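Local coordinates for protein FACT-Spt16 (Cicer arietinum, PDB 5CE6) that serves as a subunit of the FACT histone chaperone complex and, through its N-terminal domain, probably contributes to binding histones H3-H4 during transcription, at residues Gln93-Cys98 against Ile122-Pro127; Ile54-Pro59 against Thr85-Thr90; Asp137-Ala142 against Asp171-Lys176; Arg32-Tyr37 against Glu115-Glu120. All coordinates share one frame; numbering follows the deposited sequence.

Contact 1 (Gln93-Cys98 against Ile122-Pro127)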
loop_
_atom_site.group_PDB
_atom_site.type_symbol
_atom_site.label_atom_id
_atom_site.label_comp_id
_atom_site.label_asym_id
_atom_site.label_seq_id
_atom_site.Cartn_x
_atom_site.Cartn_y
_atom_site.Cartn_z
ATOM N N GLN A 93 -8.108 -24.894 15.903
ATOM C CA GLN A 93 -7.093 -25.404 14.984
ATOM C C GLN A 93 -6.723 -24.390 13.909
ATOM O O GLN A 93 -7.496 -23.481 13.603
ATOM C CB GLN A 93 -7.583 -26.682 14.295
ATOM C CG GLN A 93 -8.003 -27.802 15.233
ATOM C CD GLN A 93 -8.436 -29.047 14.486
ATOM O OE1 GLN A 93 -9.348 -29.002 13.660
ATOM N NE2 GLN A 93 -7.776 -30.164 14.766
ATOM N N ILE A 94 -5.532 -24.552 13.337
ATOM C CA ILE A 94 -5.167 -23.841 12.113
ATOM C C ILE A 94 -4.720 -24.896 11.115
ATOM O O ILE A 94 -3.769 -25.619 11.376
ATOM C CB ILE A 94 -4.015 -22.857 12.339
ATOM C CG1 ILE A 94 -4.398 -21.834 13.415
ATOM C CG2 ILE A 94 -3.667 -22.124 11.036
ATOM C CD1 ILE A 94 -3.337 -20.785 13.683
ATOM N N HIS A 95 -5.413 -24.990 9.987
ATOM C CA HIS A 95 -5.062 -25.965 8.967
ATOM C C HIS A 95 -4.274 -25.294 7.861
ATOM O O HIS A 95 -4.628 -24.211 7.416
ATOM C CB HIS A 95 -6.325 -26.607 8.399
ATOM C CG HIS A 95 -7.058 -27.456 9.385
ATOM N ND1 HIS A 95 -6.920 -28.827 9.438
ATOM C CD2 HIS A 95 -7.938 -27.130 10.361
ATOM C CE1 HIS A 95 -7.681 -29.307 10.402
ATOM N NE2 HIS A 95 -8.312 -28.296 10.978
ATOM N N VAL A 96 -3.189 -25.927 7.434
ATOM C CA VAL A 96 -2.377 -25.394 6.356
ATOM C C VAL A 96 -2.241 -26.460 5.287
ATOM O O VAL A 96 -1.944 -27.602 5.603
ATOM C CB VAL A 96 -0.981 -24.990 6.854
ATOM C CG1 VAL A 96 -0.186 -24.336 5.744
ATOM C CG2 VAL A 96 -1.092 -24.026 8.046
ATOM N N LEU A 97 -2.493 -26.095 4.033
ATOM C CA LEU A 97 -2.262 -26.999 2.904
ATOM C C LEU A 97 -1.122 -26.395 2.103
ATOM O O LEU A 97 -1.251 -25.288 1.584
ATOM C CB LEU A 97 -3.517 -27.107 2.032
ATOM C CG LEU A 97 -3.411 -27.973 0.774
ATOM C CD1 LEU A 97 -2.847 -29.334 1.119
ATOM C CD2 LEU A 97 -4.772 -28.116 0.120
ATOM N N CYS A 98 -0.000 -27.107 2.022
ATOM C CA CYS A 98 1.219 -26.544 1.442
ATOM C C CYS A 98 2.194 -27.642 1.059
ATOM O O CYS A 98 1.944 -28.814 1.319
ATOM C CB CYS A 98 1.893 -25.600 2.446
ATOM S SG CYS A 98 2.449 -26.405 3.971
ATOM N N ILE A 122 -2.400 -27.944 12.108
ATOM C CA ILE A 122 -2.471 -29.213 11.395
ATOM C C ILE A 122 -1.915 -29.000 10.001
ATOM O O ILE A 122 -2.457 -28.210 9.238
ATOM C CB ILE A 122 -3.916 -29.706 11.286
ATOM C CG1 ILE A 122 -4.526 -29.848 12.678
ATOM C CG2 ILE A 122 -3.978 -31.037 10.534
ATOM C CD1 ILE A 122 -3.772 -30.807 13.567
ATOM N N LEU A 123 -0.837 -29.702 9.665
ATOM C CA LEU A 123 -0.195 -29.484 8.374
ATOM C C LEU A 123 -0.598 -30.559 7.376
ATOM O O LEU A 123 -0.393 -31.747 7.613
ATOM C CB LEU A 123 1.325 -29.418 8.536
ATOM C CG LEU A 123 1.802 -28.283 9.446
ATOM C CD1 LEU A 123 3.298 -28.360 9.679
ATOM C CD2 LEU A 123 1.438 -26.940 8.848
ATOM N N HIS A 124 -1.196 -30.135 6.268
ATOM C CA HIS A 124 -1.588 -31.057 5.210
ATOM C C HIS A 124 -0.608 -30.885 4.061
ATOM O O HIS A 124 -0.611 -29.854 3.391
ATOM C CB HIS A 124 -3.009 -30.734 4.736
ATOM C CG HIS A 124 -4.018 -30.679 5.841
ATOM N ND1 HIS A 124 -4.833 -31.746 6.153
ATOM C CD2 HIS A 124 -4.343 -29.691 6.708
ATOM C CE1 HIS A 124 -5.617 -31.419 7.165
ATOM N NE2 HIS A 124 -5.338 -30.177 7.522
ATOM N N VAL A 125 0.241 -31.886 3.840
ATOM C CA VAL A 125 1.296 -31.778 2.833
ATOM C C VAL A 125 0.788 -32.157 1.447
ATOM O O VAL A 125 0.290 -33.272 1.250
ATOM C CB VAL A 125 2.486 -32.701 3.165
ATOM C CG1 VAL A 125 3.508 -32.676 2.032
ATOM C CG2 VAL A 125 3.125 -32.307 4.484
ATOM N N LYS A 126 0.929 -31.240 0.491
ATOM C CA LYS A 126 0.544 -31.517 -0.892
ATOM C C LYS A 126 1.744 -31.899 -1.753
ATOM O O LYS A 126 2.701 -31.127 -1.880
ATOM C CB LYS A 126 -0.162 -30.314 -1.524
ATOM C CG LYS A 126 -0.795 -30.625 -2.884
ATOM C CD LYS A 126 -1.155 -29.356 -3.639
ATOM C CE LYS A 126 0.082 -28.710 -4.244
ATOM N NZ LYS A 126 0.679 -29.532 -5.339
ATOM N N PRO A 127 1.691 -33.097 -2.351
ATOM C CA PRO A 127 2.661 -33.551 -3.355
ATOM C C PRO A 127 2.668 -32.582 -4.533
ATOM O O PRO A 127 1.618 -32.017 -4.846
ATOM C CB PRO A 127 2.101 -34.908 -3.795
ATOM C CG PRO A 127 1.226 -35.352 -2.665
ATOM C CD PRO A 127 0.640 -34.094 -2.096
#
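His124 and Ile122, the residues with most surface covered here, project from the same face of strand 120-125, and both lean on His95 of the parallel neighbouring strand. The two imidazoles meet rim to rim, neither lying over the other: His95 ND1 and His124 NE2 share a hydrogen bond of 2.8 Å, nearly straight at 171°, with the proton on one nitrogen or the other. Each nitrogen lies close to the plane of the partner ring, and the planes differ by only 26°. His95 has a second hold, for its NE2 donates to Gln93 OE1 at 3.0 Å, coming from above the carbonyl plane of the amide. With both nitrogens engaged, the His95 ring is fixed in rotation. Ile122 runs alongside this ring, its CB 3.6 Å from His95 ND1. Strand 120-125 is an edge strand of the lobe's six-stranded mixed sheet, joined to 93-98 by a right-handed crossover through helices 100-106 and 110-117. The backbone ladder begins with Ile122 N to Ile94 O and continues through Val96 and His124 to Lys126 N on Cys98 O, 2.8 Å. On the same face as the histidines, Leu97 CD1 reaches across to His124 CB at 3.9 Å, and Ile139 of helix 133-145 packs on His124. The other face carries Val96 and Leu123, which lie side by side with Val96 CB 3.7 Å from Leu123 CD2, and Leu106 of helix 100-106 packs on both.

Contact 2 (Ile54-Pro59 against Thr85-Thr90)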
loop_
_atom_site.group_PDB
_atom_site.type_symbol
_atom_site.label_atom_id
_atom_site.label_comp_id
_atom_site.label_asym_id
_atom_site.label_seq_id
_atom_site.Cartn_x
_atom_site.Cartn_y
_atom_site.Cartn_z
ATOM N N ILE A 54 -11.827 -18.812 9.202
ATOM C CA ILE A 54 -11.351 -17.869 8.190
ATOM C C ILE A 54 -10.319 -18.534 7.291
ATOM O O ILE A 54 -9.357 -19.131 7.782
ATOM C CB ILE A 54 -10.716 -16.617 8.840
ATOM C CG1 ILE A 54 -11.772 -15.853 9.649
ATOM C CG2 ILE A 54 -10.075 -15.709 7.782
ATOM C CD1 ILE A 54 -11.193 -14.819 10.580
ATOM N N ALA A 55 -10.530 -18.442 5.979
ATOM C CA ALA A 55 -9.643 -19.075 5.007
ATOM C C ALA A 55 -8.891 -18.018 4.227
ATOM O O ALA A 55 -9.502 -17.091 3.678
ATOM C CB ALA A 55 -10.443 -19.960 4.045
ATOM N N VAL A 56 -7.567 -18.144 4.177
ATOM C CA VAL A 56 -6.769 -17.269 3.324
ATOM C C VAL A 56 -5.933 -18.144 2.404
ATOM O O VAL A 56 -5.534 -19.250 2.784
ATOM C CB VAL A 56 -5.866 -16.285 4.122
ATOM C CG1 VAL A 56 -6.673 -15.561 5.194
ATOM C CG2 VAL A 56 -4.680 -17.005 4.746
ATOM N N ALA A 57 -5.682 -17.663 1.192
ATOM C CA ALA A 57 -4.969 -18.471 0.208
ATOM C C ALA A 57 -4.145 -17.598 -0.726
ATOM O O ALA A 57 -4.605 -16.543 -1.171
ATOM C CB ALA A 57 -5.946 -19.331 -0.584
ATOM N N CYS A 58 -2.921 -18.033 -0.999
ATOM C CA CYS A 58 -1.998 -17.291 -1.848
ATOM C C CYS A 58 -1.627 -18.115 -3.068
ATOM O O CYS A 58 -1.412 -19.316 -2.962
ATOM C CB CYS A 58 -0.739 -16.934 -1.069
ATOM S SG CYS A 58 -1.092 -15.800 0.268
ATOM N N PRO A 59 -1.550 -17.463 -4.239
ATOM C CA PRO A 59 -1.260 -18.112 -5.519
ATOM C C PRO A 59 0.222 -18.440 -5.675
ATOM O O PRO A 59 1.022 -18.026 -4.844
ATOM C CB PRO A 59 -1.676 -17.041 -6.542
ATOM C CG PRO A 59 -1.432 -15.775 -5.859
ATOM C CD PRO A 59 -1.764 -16.014 -4.399
ATOM N N THR A 85 -0.284 -21.696 -1.031
ATOM C CA THR A 85 -0.587 -22.189 0.306
ATOM C C THR A 85 -1.985 -21.739 0.709
ATOM O O THR A 85 -2.374 -20.603 0.454
ATOM C CB THR A 85 0.449 -21.681 1.333
ATOM O OG1 THR A 85 1.739 -22.217 1.021
ATOM C CG2 THR A 85 0.082 -22.095 2.751
ATOM N N ILE A 86 -2.740 -22.642 1.328
ATOM C CA ILE A 86 -4.031 -22.295 1.913
ATOM C C ILE A 86 -3.936 -22.429 3.433
ATOM O O ILE A 86 -3.430 -23.429 3.937
ATOM C CB ILE A 86 -5.118 -23.247 1.409
ATOM C CG1 ILE A 86 -5.295 -23.111 -0.110
ATOM C CG2 ILE A 86 -6.428 -23.009 2.139
ATOM C CD1 ILE A 86 -5.965 -24.340 -0.745
ATOM N N MET A 87 -4.421 -21.430 4.163
ATOM C CA MET A 87 -4.416 -21.499 5.621
ATOM C C MET A 87 -5.813 -21.208 6.146
ATOM O O MET A 87 -6.420 -20.199 5.777
ATOM C CB MET A 87 -3.406 -20.505 6.202
ATOM C CG MET A 87 -3.323 -20.496 7.707
ATOM S SD MET A 87 -1.805 -19.674 8.240
ATOM C CE MET A 87 -2.007 -18.059 7.507
ATOM N N VAL A 88 -6.316 -22.093 7.002
ATOM C CA VAL A 88 -7.662 -21.946 7.550
ATOM C C VAL A 88 -7.651 -21.911 9.077
ATOM O O VAL A 88 -7.223 -22.863 9.734
ATOM C CB VAL A 88 -8.599 -23.073 7.078
ATOM C CG1 VAL A 88 -9.959 -22.937 7.743
ATOM C CG2 VAL A 88 -8.754 -23.034 5.562
ATOM N N PHE A 89 -8.138 -20.807 9.627
ATOM C CA PHE A 89 -8.198 -20.633 11.070
ATOM C C PHE A 89 -9.547 -21.074 11.584
ATOM O O PHE A 89 -10.566 -20.688 11.029
ATOM C CB PHE A 89 -8.003 -19.161 11.421
ATOM C CG PHE A 89 -6.722 -18.587 10.910
ATOM C CD1 PHE A 89 -6.668 -17.978 9.661
ATOM C CD2 PHE A 89 -5.572 -18.654 11.677
ATOM C CE1 PHE A 89 -5.482 -17.448 9.184
ATOM C CE2 PHE A 89 -4.384 -18.131 11.216
ATOM C CZ PHE A 89 -4.333 -17.523 9.967
ATOM N N THR A 90 -9.553 -21.900 12.629
ATOM C CA THR A 90 -10.785 -22.225 13.335
ATOM C C THR A 90 -10.591 -21.882 14.808
ATOM O O THR A 90 -9.516 -21.436 15.202
ATOM C CB THR A 90 -11.195 -23.717 13.186
ATOM O OG1 THR A 90 -10.380 -24.546 14.024
ATOM C CG2 THR A 90 -11.082 -24.191 11.747
#
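Val56 and Met87 face each other at the middle of two antiparallel strands and form the closely knit part of the contact. They are a hydrogen-bonded pair: Val56 N to Met87 O and Met87 N to Val56 O both measure 2.8 Å and are nearly straight at 175°. Their side chains run side by side in the same direction, and the Met87 chain, bent at its last torsion (chi3 59°), brings CE to 4.0 Å from Val56 CG2. On this face Ile54 and Phe89 continue the row. There Phe89 presents the edge of its ring to the backbone of Ile54, with CD1 3.5 Å from Ile54 O, and Phe36 of helix 26-42 meets the ring edge-to-face. The opposite face is built from small residues against branched ones: Ala55 CB touches Val88 CG2 at 3.8 Å and Ala57 CB touches Ile86 CG1 at 3.9 Å. The short methyl of Ala55 lets Trp173 of helix 168-179 come close; it packs also on Ile86 and Val88, while Leu170 meets Ala57. The ladder slackens toward Cys58 and Thr85, where Thr85 N to Cys58 O stretches to 3.3 Å and bends to 142°; Ala57 is partly exposed at this end, and Thr85 OG1 turns to Pro83 O. Strand 53-58 is an inner strand flanked by 85-89 and 156-159, in a mixed sheet covered by helices on both faces, the alpha/beta layering of the Spt16 N-terminal lobe, which belongs to a clan of domains related to the N-terminal domain of aminopeptidase P.

Contact 3 (Asp137-Ala142 against Asp171-Lys176)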
loop_
_atom_site.group_PDB
_atom_site.type_symbol
_atom_site.label_atom_id
_atom_site.label_comp_id
_atom_site.label_asym_id
_atom_site.label_seq_id
_atom_site.Cartn_x
_atom_site.Cartn_y
_atom_site.Cartn_z
ATOM N N ASP A 137 -10.848 -31.376 1.145
ATOM C CA ASP A 137 -12.029 -32.024 1.707
ATOM C C ASP A 137 -11.866 -32.268 3.209
ATOM O O ASP A 137 -12.808 -32.096 3.980
ATOM C CB ASP A 137 -12.320 -33.353 0.997
ATOM C CG ASP A 137 -12.770 -33.168 -0.442
ATOM O OD1 ASP A 137 -13.210 -32.056 -0.795
ATOM O OD2 ASP A 137 -12.689 -34.146 -1.219
ATOM N N ALA A 138 -10.670 -32.676 3.618
ATOM C CA ALA A 138 -10.391 -32.921 5.033
ATOM C C ALA A 138 -10.497 -31.625 5.835
ATOM O O ALA A 138 -11.090 -31.593 6.915
ATOM C CB ALA A 138 -9.022 -33.537 5.203
ATOM N N ILE A 139 -9.909 -30.561 5.302
ATOM C CA ILE A 139 -9.985 -29.250 5.940
ATOM C C ILE A 139 -11.443 -28.796 6.070
ATOM O O ILE A 139 -11.863 -28.300 7.121
ATOM C CB ILE A 139 -9.164 -28.188 5.167
ATOM C CG1 ILE A 139 -7.675 -28.539 5.190
ATOM C CG2 ILE A 139 -9.385 -26.817 5.754
ATOM C CD1 ILE A 139 -6.789 -27.516 4.501
ATOM N N ILE A 140 -12.212 -28.983 5.001
ATOM C CA ILE A 140 -13.624 -28.616 4.996
ATOM C C ILE A 140 -14.429 -29.427 6.022
ATOM O O ILE A 140 -15.311 -28.885 6.696
ATOM C CB ILE A 140 -14.213 -28.702 3.562
ATOM C CG1 ILE A 140 -13.718 -27.513 2.726
ATOM C CG2 ILE A 140 -15.734 -28.731 3.593
ATOM C CD1 ILE A 140 -13.569 -27.807 1.236
ATOM N N ARG A 141 -14.101 -30.710 6.174
ATOM C CA ARG A 141 -14.720 -31.535 7.215
ATOM C C ARG A 141 -14.400 -31.051 8.631
ATOM O O ARG A 141 -15.259 -31.087 9.513
ATOM C CB ARG A 141 -14.311 -33.004 7.075
ATOM C CG ARG A 141 -14.938 -33.719 5.891
ATOM C CD ARG A 141 -14.852 -35.232 6.061
ATOM N NE ARG A 141 -13.475 -35.674 6.265
ATOM C CZ ARG A 141 -12.612 -35.919 5.283
ATOM N NH1 ARG A 141 -12.973 -35.769 4.015
ATOM N NH2 ARG A 141 -11.379 -36.314 5.570
ATOM N N ALA A 142 -13.164 -30.613 8.850
ATOM C CA ALA A 142 -12.754 -30.127 10.167
ATOM C C ALA A 142 -13.499 -28.854 10.544
ATOM O O ALA A 142 -13.937 -28.704 11.681
ATOM C CB ALA A 142 -11.252 -29.900 10.218
ATOM N N ASP A 171 -8.077 -22.038 -7.519
ATOM C CA ASP A 171 -9.281 -22.280 -8.310
ATOM C C ASP A 171 -10.108 -23.405 -7.706
ATOM O O ASP A 171 -11.321 -23.274 -7.509
ATOM C CB ASP A 171 -8.919 -22.641 -9.754
ATOM C CG ASP A 171 -8.643 -21.427 -10.616
ATOM O OD1 ASP A 171 -9.083 -20.317 -10.243
ATOM O OD2 ASP A 171 -7.997 -21.588 -11.674
ATOM N N LEU A 172 -9.442 -24.517 -7.411
ATOM C CA LEU A 172 -10.116 -25.673 -6.851
ATOM C C LEU A 172 -10.681 -25.355 -5.469
ATOM O O LEU A 172 -11.830 -25.691 -5.159
ATOM C CB LEU A 172 -9.159 -26.870 -6.788
ATOM C CG LEU A 172 -9.715 -28.163 -6.187
ATOM C CD1 LEU A 172 -10.962 -28.600 -6.932
ATOM C CD2 LEU A 172 -8.670 -29.277 -6.206
ATOM N N TRP A 173 -9.870 -24.695 -4.645
ATOM C CA TRP A 173 -10.271 -24.358 -3.288
ATOM C C TRP A 173 -11.513 -23.474 -3.296
ATOM O O TRP A 173 -12.460 -23.715 -2.548
ATOM C CB TRP A 173 -9.116 -23.669 -2.550
ATOM C CG TRP A 173 -9.466 -23.148 -1.182
ATOM C CD1 TRP A 173 -9.452 -21.841 -0.776
ATOM C CD2 TRP A 173 -9.877 -23.914 -0.040
ATOM N NE1 TRP A 173 -9.831 -21.748 0.539
ATOM C CE2 TRP A 173 -10.092 -23.005 1.018
ATOM C CE3 TRP A 173 -10.080 -25.280 0.191
ATOM C CZ2 TRP A 173 -10.504 -23.418 2.289
ATOM C CZ3 TRP A 173 -10.492 -25.690 1.456
ATOM C CH2 TRP A 173 -10.696 -24.761 2.488
ATOM N N ALA A 174 -11.500 -22.451 -4.142
ATOM C CA ALA A 174 -12.636 -21.547 -4.247
ATOM C C ALA A 174 -13.886 -22.308 -4.667
ATOM O O ALA A 174 -14.981 -22.045 -4.161
ATOM C CB ALA A 174 -12.338 -20.420 -5.225
ATOM N N GLU A 175 -13.719 -23.263 -5.581
ATOM C CA GLU A 175 -14.839 -24.076 -6.049
ATOM C C GLU A 175 -15.363 -24.982 -4.941
ATOM O O GLU A 175 -16.570 -25.179 -4.809
ATOM C CB GLU A 175 -14.443 -24.905 -7.278
ATOM C CG GLU A 175 -15.597 -25.702 -7.880
ATOM C CD GLU A 175 -15.458 -25.917 -9.381
ATOM O OE1 GLU A 175 -14.310 -25.990 -9.876
ATOM O OE2 GLU A 175 -16.502 -26.008 -10.065
ATOM N N LYS A 176 -14.451 -25.523 -4.137
ATOM C CA LYS A 176 -14.831 -26.404 -3.040
ATOM C C LYS A 176 -15.514 -25.659 -1.889
ATOM O O LYS A 176 -16.419 -26.197 -1.244
ATOM C CB LYS A 176 -13.618 -27.190 -2.532
ATOM C CG LYS A 176 -13.192 -28.317 -3.470
ATOM C CD LYS A 176 -12.132 -29.218 -2.848
ATOM C CE LYS A 176 -11.864 -30.458 -3.707
ATOM N NZ LYS A 176 -13.008 -31.399 -3.725
#
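Apolar contacts join Ile140 and Ile139 to the six-membered ring of Trp173, the part of the indole that reaches furthest from its helix. Ile140 slides past the indole in the opposite direction, its CD1 3.7 Å from Trp173 CZ3, and the same methyl touches Lys176 CB at 3.8 Å. Ile139 crosses at about a right angle and places CG2 4.1 Å from Trp173 CH2. The indole projects across the gap between the axes of segments 137-142 and 171-176, which lie 11.4 Å apart and are inclined at 35°; the ring sits between the two helices and strand 85-89.

The polar part is one salt bridge, Lys176 NZ to Asp137 OD1 at 3.0 Å, on the syn side of the carboxylate and 22° out of its plane. Lys176 is extended until its final bend (chi4 -69°), which turns the ammonium to the acid. Replacing Asp137 by an alanine would probably leave the Lys176 ammonium without this mate and set the end of its chain free to turn. The contact is thus an apolar wedge against the sheet, closed at its partly exposed margin by one charge pair.

Contact 4 (Arg32-Tyr37 against Glu115-Glu120)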
loop_
_atom_site.group_PDB
_atom_site.type_symbol
_atom_site.label_atom_id
_atom_site.label_comp_id
_atom_site.label_asym_id
_atom_site.label_seq_id
_atom_site.Cartn_x
_atom_site.Cartn_y
_atom_site.Cartn_z
ATOM N N ARG A 32 1.061 -11.668 17.390
ATOM C CA ARG A 32 0.147 -11.345 16.307
ATOM C C ARG A 32 -0.996 -12.354 16.150
ATOM O O ARG A 32 -2.117 -11.956 15.826
ATOM C CB ARG A 32 0.922 -11.106 15.009
ATOM C CG ARG A 32 1.702 -9.787 15.058
ATOM C CD ARG A 32 2.535 -9.522 13.814
ATOM N NE ARG A 32 3.400 -8.358 14.017
ATOM C CZ ARG A 32 4.324 -7.933 13.158
ATOM N NH1 ARG A 32 4.528 -8.571 12.019
ATOM N NH2 ARG A 32 5.064 -6.871 13.458
ATOM N N LEU A 33 -0.733 -13.638 16.420
ATOM C CA LEU A 33 -1.799 -14.638 16.379
ATOM C C LEU A 33 -2.830 -14.335 17.469
ATOM O O LEU A 33 -4.042 -14.445 17.256
ATOM C CB LEU A 33 -1.240 -16.063 16.529
ATOM C CG LEU A 33 -2.193 -17.238 16.285
ATOM C CD1 LEU A 33 -2.726 -17.184 14.868
ATOM C CD2 LEU A 33 -1.495 -18.568 16.537
ATOM N N LYS A 34 -2.338 -13.934 18.638
ATOM C CA LYS A 34 -3.209 -13.546 19.740
ATOM C C LYS A 34 -4.036 -12.322 19.366
ATOM O O LYS A 34 -5.249 -12.289 19.581
ATOM C CB LYS A 34 -2.371 -13.254 20.986
ATOM C CG LYS A 34 -3.148 -13.268 22.291
ATOM C CD LYS A 34 -2.385 -14.056 23.352
ATOM C CE LYS A 34 -0.888 -13.771 23.277
ATOM N NZ LYS A 34 -0.086 -14.734 24.082
ATOM N N ALA A 35 -3.367 -11.324 18.795
ATOM C CA ALA A 35 -4.034 -10.100 18.359
ATOM C C ALA A 35 -5.145 -10.415 17.365
ATOM O O ALA A 35 -6.254 -9.896 17.480
ATOM C CB ALA A 35 -3.032 -9.133 17.748
ATOM N N PHE A 36 -4.833 -11.280 16.401
ATOM C CA PHE A 36 -5.800 -11.741 15.406
ATOM C C PHE A 36 -7.001 -12.447 16.068
ATOM O O PHE A 36 -8.147 -12.052 15.852
ATOM C CB PHE A 36 -5.084 -12.671 14.404
ATOM C CG PHE A 36 -5.989 -13.303 13.376
ATOM C CD1 PHE A 36 -7.122 -12.652 12.908
ATOM C CD2 PHE A 36 -5.698 -14.566 12.881
ATOM C CE1 PHE A 36 -7.944 -13.245 11.961
ATOM C CE2 PHE A 36 -6.512 -15.165 11.929
ATOM C CZ PHE A 36 -7.635 -14.506 11.471
ATOM N N TYR A 37 -6.751 -13.491 16.857
ATOM C CA TYR A 37 -7.855 -14.220 17.486
ATOM C C TYR A 37 -8.702 -13.342 18.418
ATOM O O TYR A 37 -9.925 -13.496 18.483
ATOM C CB TYR A 37 -7.358 -15.473 18.220
ATOM C CG TYR A 37 -7.332 -16.691 17.333
ATOM C CD1 TYR A 37 -6.449 -16.775 16.267
ATOM C CD2 TYR A 37 -8.205 -17.741 17.551
ATOM C CE1 TYR A 37 -6.427 -17.887 15.438
ATOM C CE2 TYR A 37 -8.191 -18.868 16.731
ATOM C CZ TYR A 37 -7.301 -18.924 15.676
ATOM O OH TYR A 37 -7.277 -20.029 14.855
ATOM N N GLU A 115 0.623 -22.423 22.738
ATOM C CA GLU A 115 0.883 -21.680 23.968
ATOM C C GLU A 115 0.346 -20.252 23.937
ATOM O O GLU A 115 0.283 -19.589 24.972
ATOM C CB GLU A 115 2.384 -21.688 24.281
ATOM C CG GLU A 115 2.973 -23.087 24.439
ATOM C CD GLU A 115 4.427 -23.070 24.878
ATOM O OE1 GLU A 115 4.804 -23.917 25.718
ATOM O OE2 GLU A 115 5.191 -22.215 24.384
ATOM N N SER A 116 -0.053 -19.782 22.759
ATOM C CA SER A 116 -0.547 -18.416 22.623
ATOM C C SER A 116 -2.077 -18.318 22.575
ATOM O O SER A 116 -2.674 -17.536 23.318
ATOM C CB SER A 116 0.080 -17.735 21.403
ATOM O OG SER A 116 -0.146 -18.486 20.224
ATOM N N VAL A 117 -2.714 -19.106 21.711
ATOM C CA VAL A 117 -4.170 -19.032 21.564
ATOM C C VAL A 117 -4.879 -20.369 21.771
ATOM O O VAL A 117 -6.086 -20.479 21.545
ATOM C CB VAL A 117 -4.592 -18.437 20.196
ATOM C CG1 VAL A 117 -4.248 -16.972 20.131
ATOM C CG2 VAL A 117 -3.925 -19.183 19.060
ATOM N N GLY A 118 -4.129 -21.383 22.186
ATOM C CA GLY A 118 -4.711 -22.685 22.460
ATOM C C GLY A 118 -5.102 -23.458 21.212
ATOM O O GLY A 118 -5.960 -24.347 21.272
ATOM N N VAL A 119 -4.472 -23.146 20.084
ATOM C CA VAL A 119 -4.817 -23.840 18.840
ATOM C C VAL A 119 -3.807 -24.902 18.399
ATOM O O VAL A 119 -2.607 -24.799 18.664
ATOM C CB VAL A 119 -5.074 -22.868 17.666
ATOM C CG1 VAL A 119 -6.139 -21.851 18.040
ATOM C CG2 VAL A 119 -3.785 -22.178 17.233
ATOM N N GLU A 120 -4.321 -25.913 17.706
ATOM C CA GLU A 120 -3.516 -26.984 17.156
ATOM C C GLU A 120 -3.284 -26.723 15.673
ATOM O O GLU A 120 -4.230 -26.652 14.896
ATOM C CB GLU A 120 -4.264 -28.302 17.336
ATOM C CG GLU A 120 -3.524 -29.543 16.916
ATOM C CD GLU A 120 -4.405 -30.774 17.008
ATOM O OE1 GLU A 120 -5.627 -30.606 17.232
ATOM O OE2 GLU A 120 -3.881 -31.899 16.851
#
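Helix 26-42 meets the end of helix 110-117 where the chain turns toward strand 120-125: the backbones come closest at Lys34 and Val117, CA to CA 5.9 Å, and Gly118 then leaves the helix with positive phi (73°). Val117 lays its two methyls against helix 26-42. Its CG1 sits 3.6 Å from Lys34 CA and 3.9 Å from Tyr37 CB, while CG2 reaches Leu33 CD2 at 3.6 Å and stands over one face of the Tyr37 ring. Leu33, its CG anti to the backbone N (chi1 -170°), crosses Val117 at about a right angle, and its CD2 also brushes Ser116 OG, a hydroxyl hydrogen-bonded to Pro112 O. Lys34 lies at the exposed margin, bent at chi2 and chi3, with CD 3.5 Å from Ser116 O; no hydrogen bond crosses between the segments. Val119 meets the far end of Tyr37 obliquely, its CG1 3.8 Å from both Tyr37 CE2 and Tyr37 OH. That hydroxyl is hydrogen-bonded to Thr90 O, which fixes the reach of the ring. A leucine in place of Tyr37 would probably leave Thr90 O without its hydroxyl partner and open a gap beside Val119. Around these contacts, Leu33, Tyr37 and Val119 all rest on Ile94 of strand 93-98, and Leu33 and Tyr37 on Phe89 of strand 85-89, so that helix 26-42 and the turn after helix 110-117 pack over the same face of the sheet, the one bearing Phe89 and Ile94.

Contacts 1 and 2 are pairings within one sheet, joined where strands 85-89 and 93-98 lie next to each other: His95 O meets Val88 N and Leu97 N meets Ile86 O. Contact 2 is buried; contact 1 is partly exposed at the sheet's outer strand and alone pairs histidines. Contacts 3 and 4 bring helices together on opposite faces of that sheet, and their nearest atoms stay about 9 Å apart. Contact 3 covers the side of Ala55, Val88 and His95, with Ala142 against His95; contact 4 covers the side of Phe89 and Ile94. Contact 3 adds a salt bridge, whereas contact 4 is largely apolar and has no hydrogen bond between its segments.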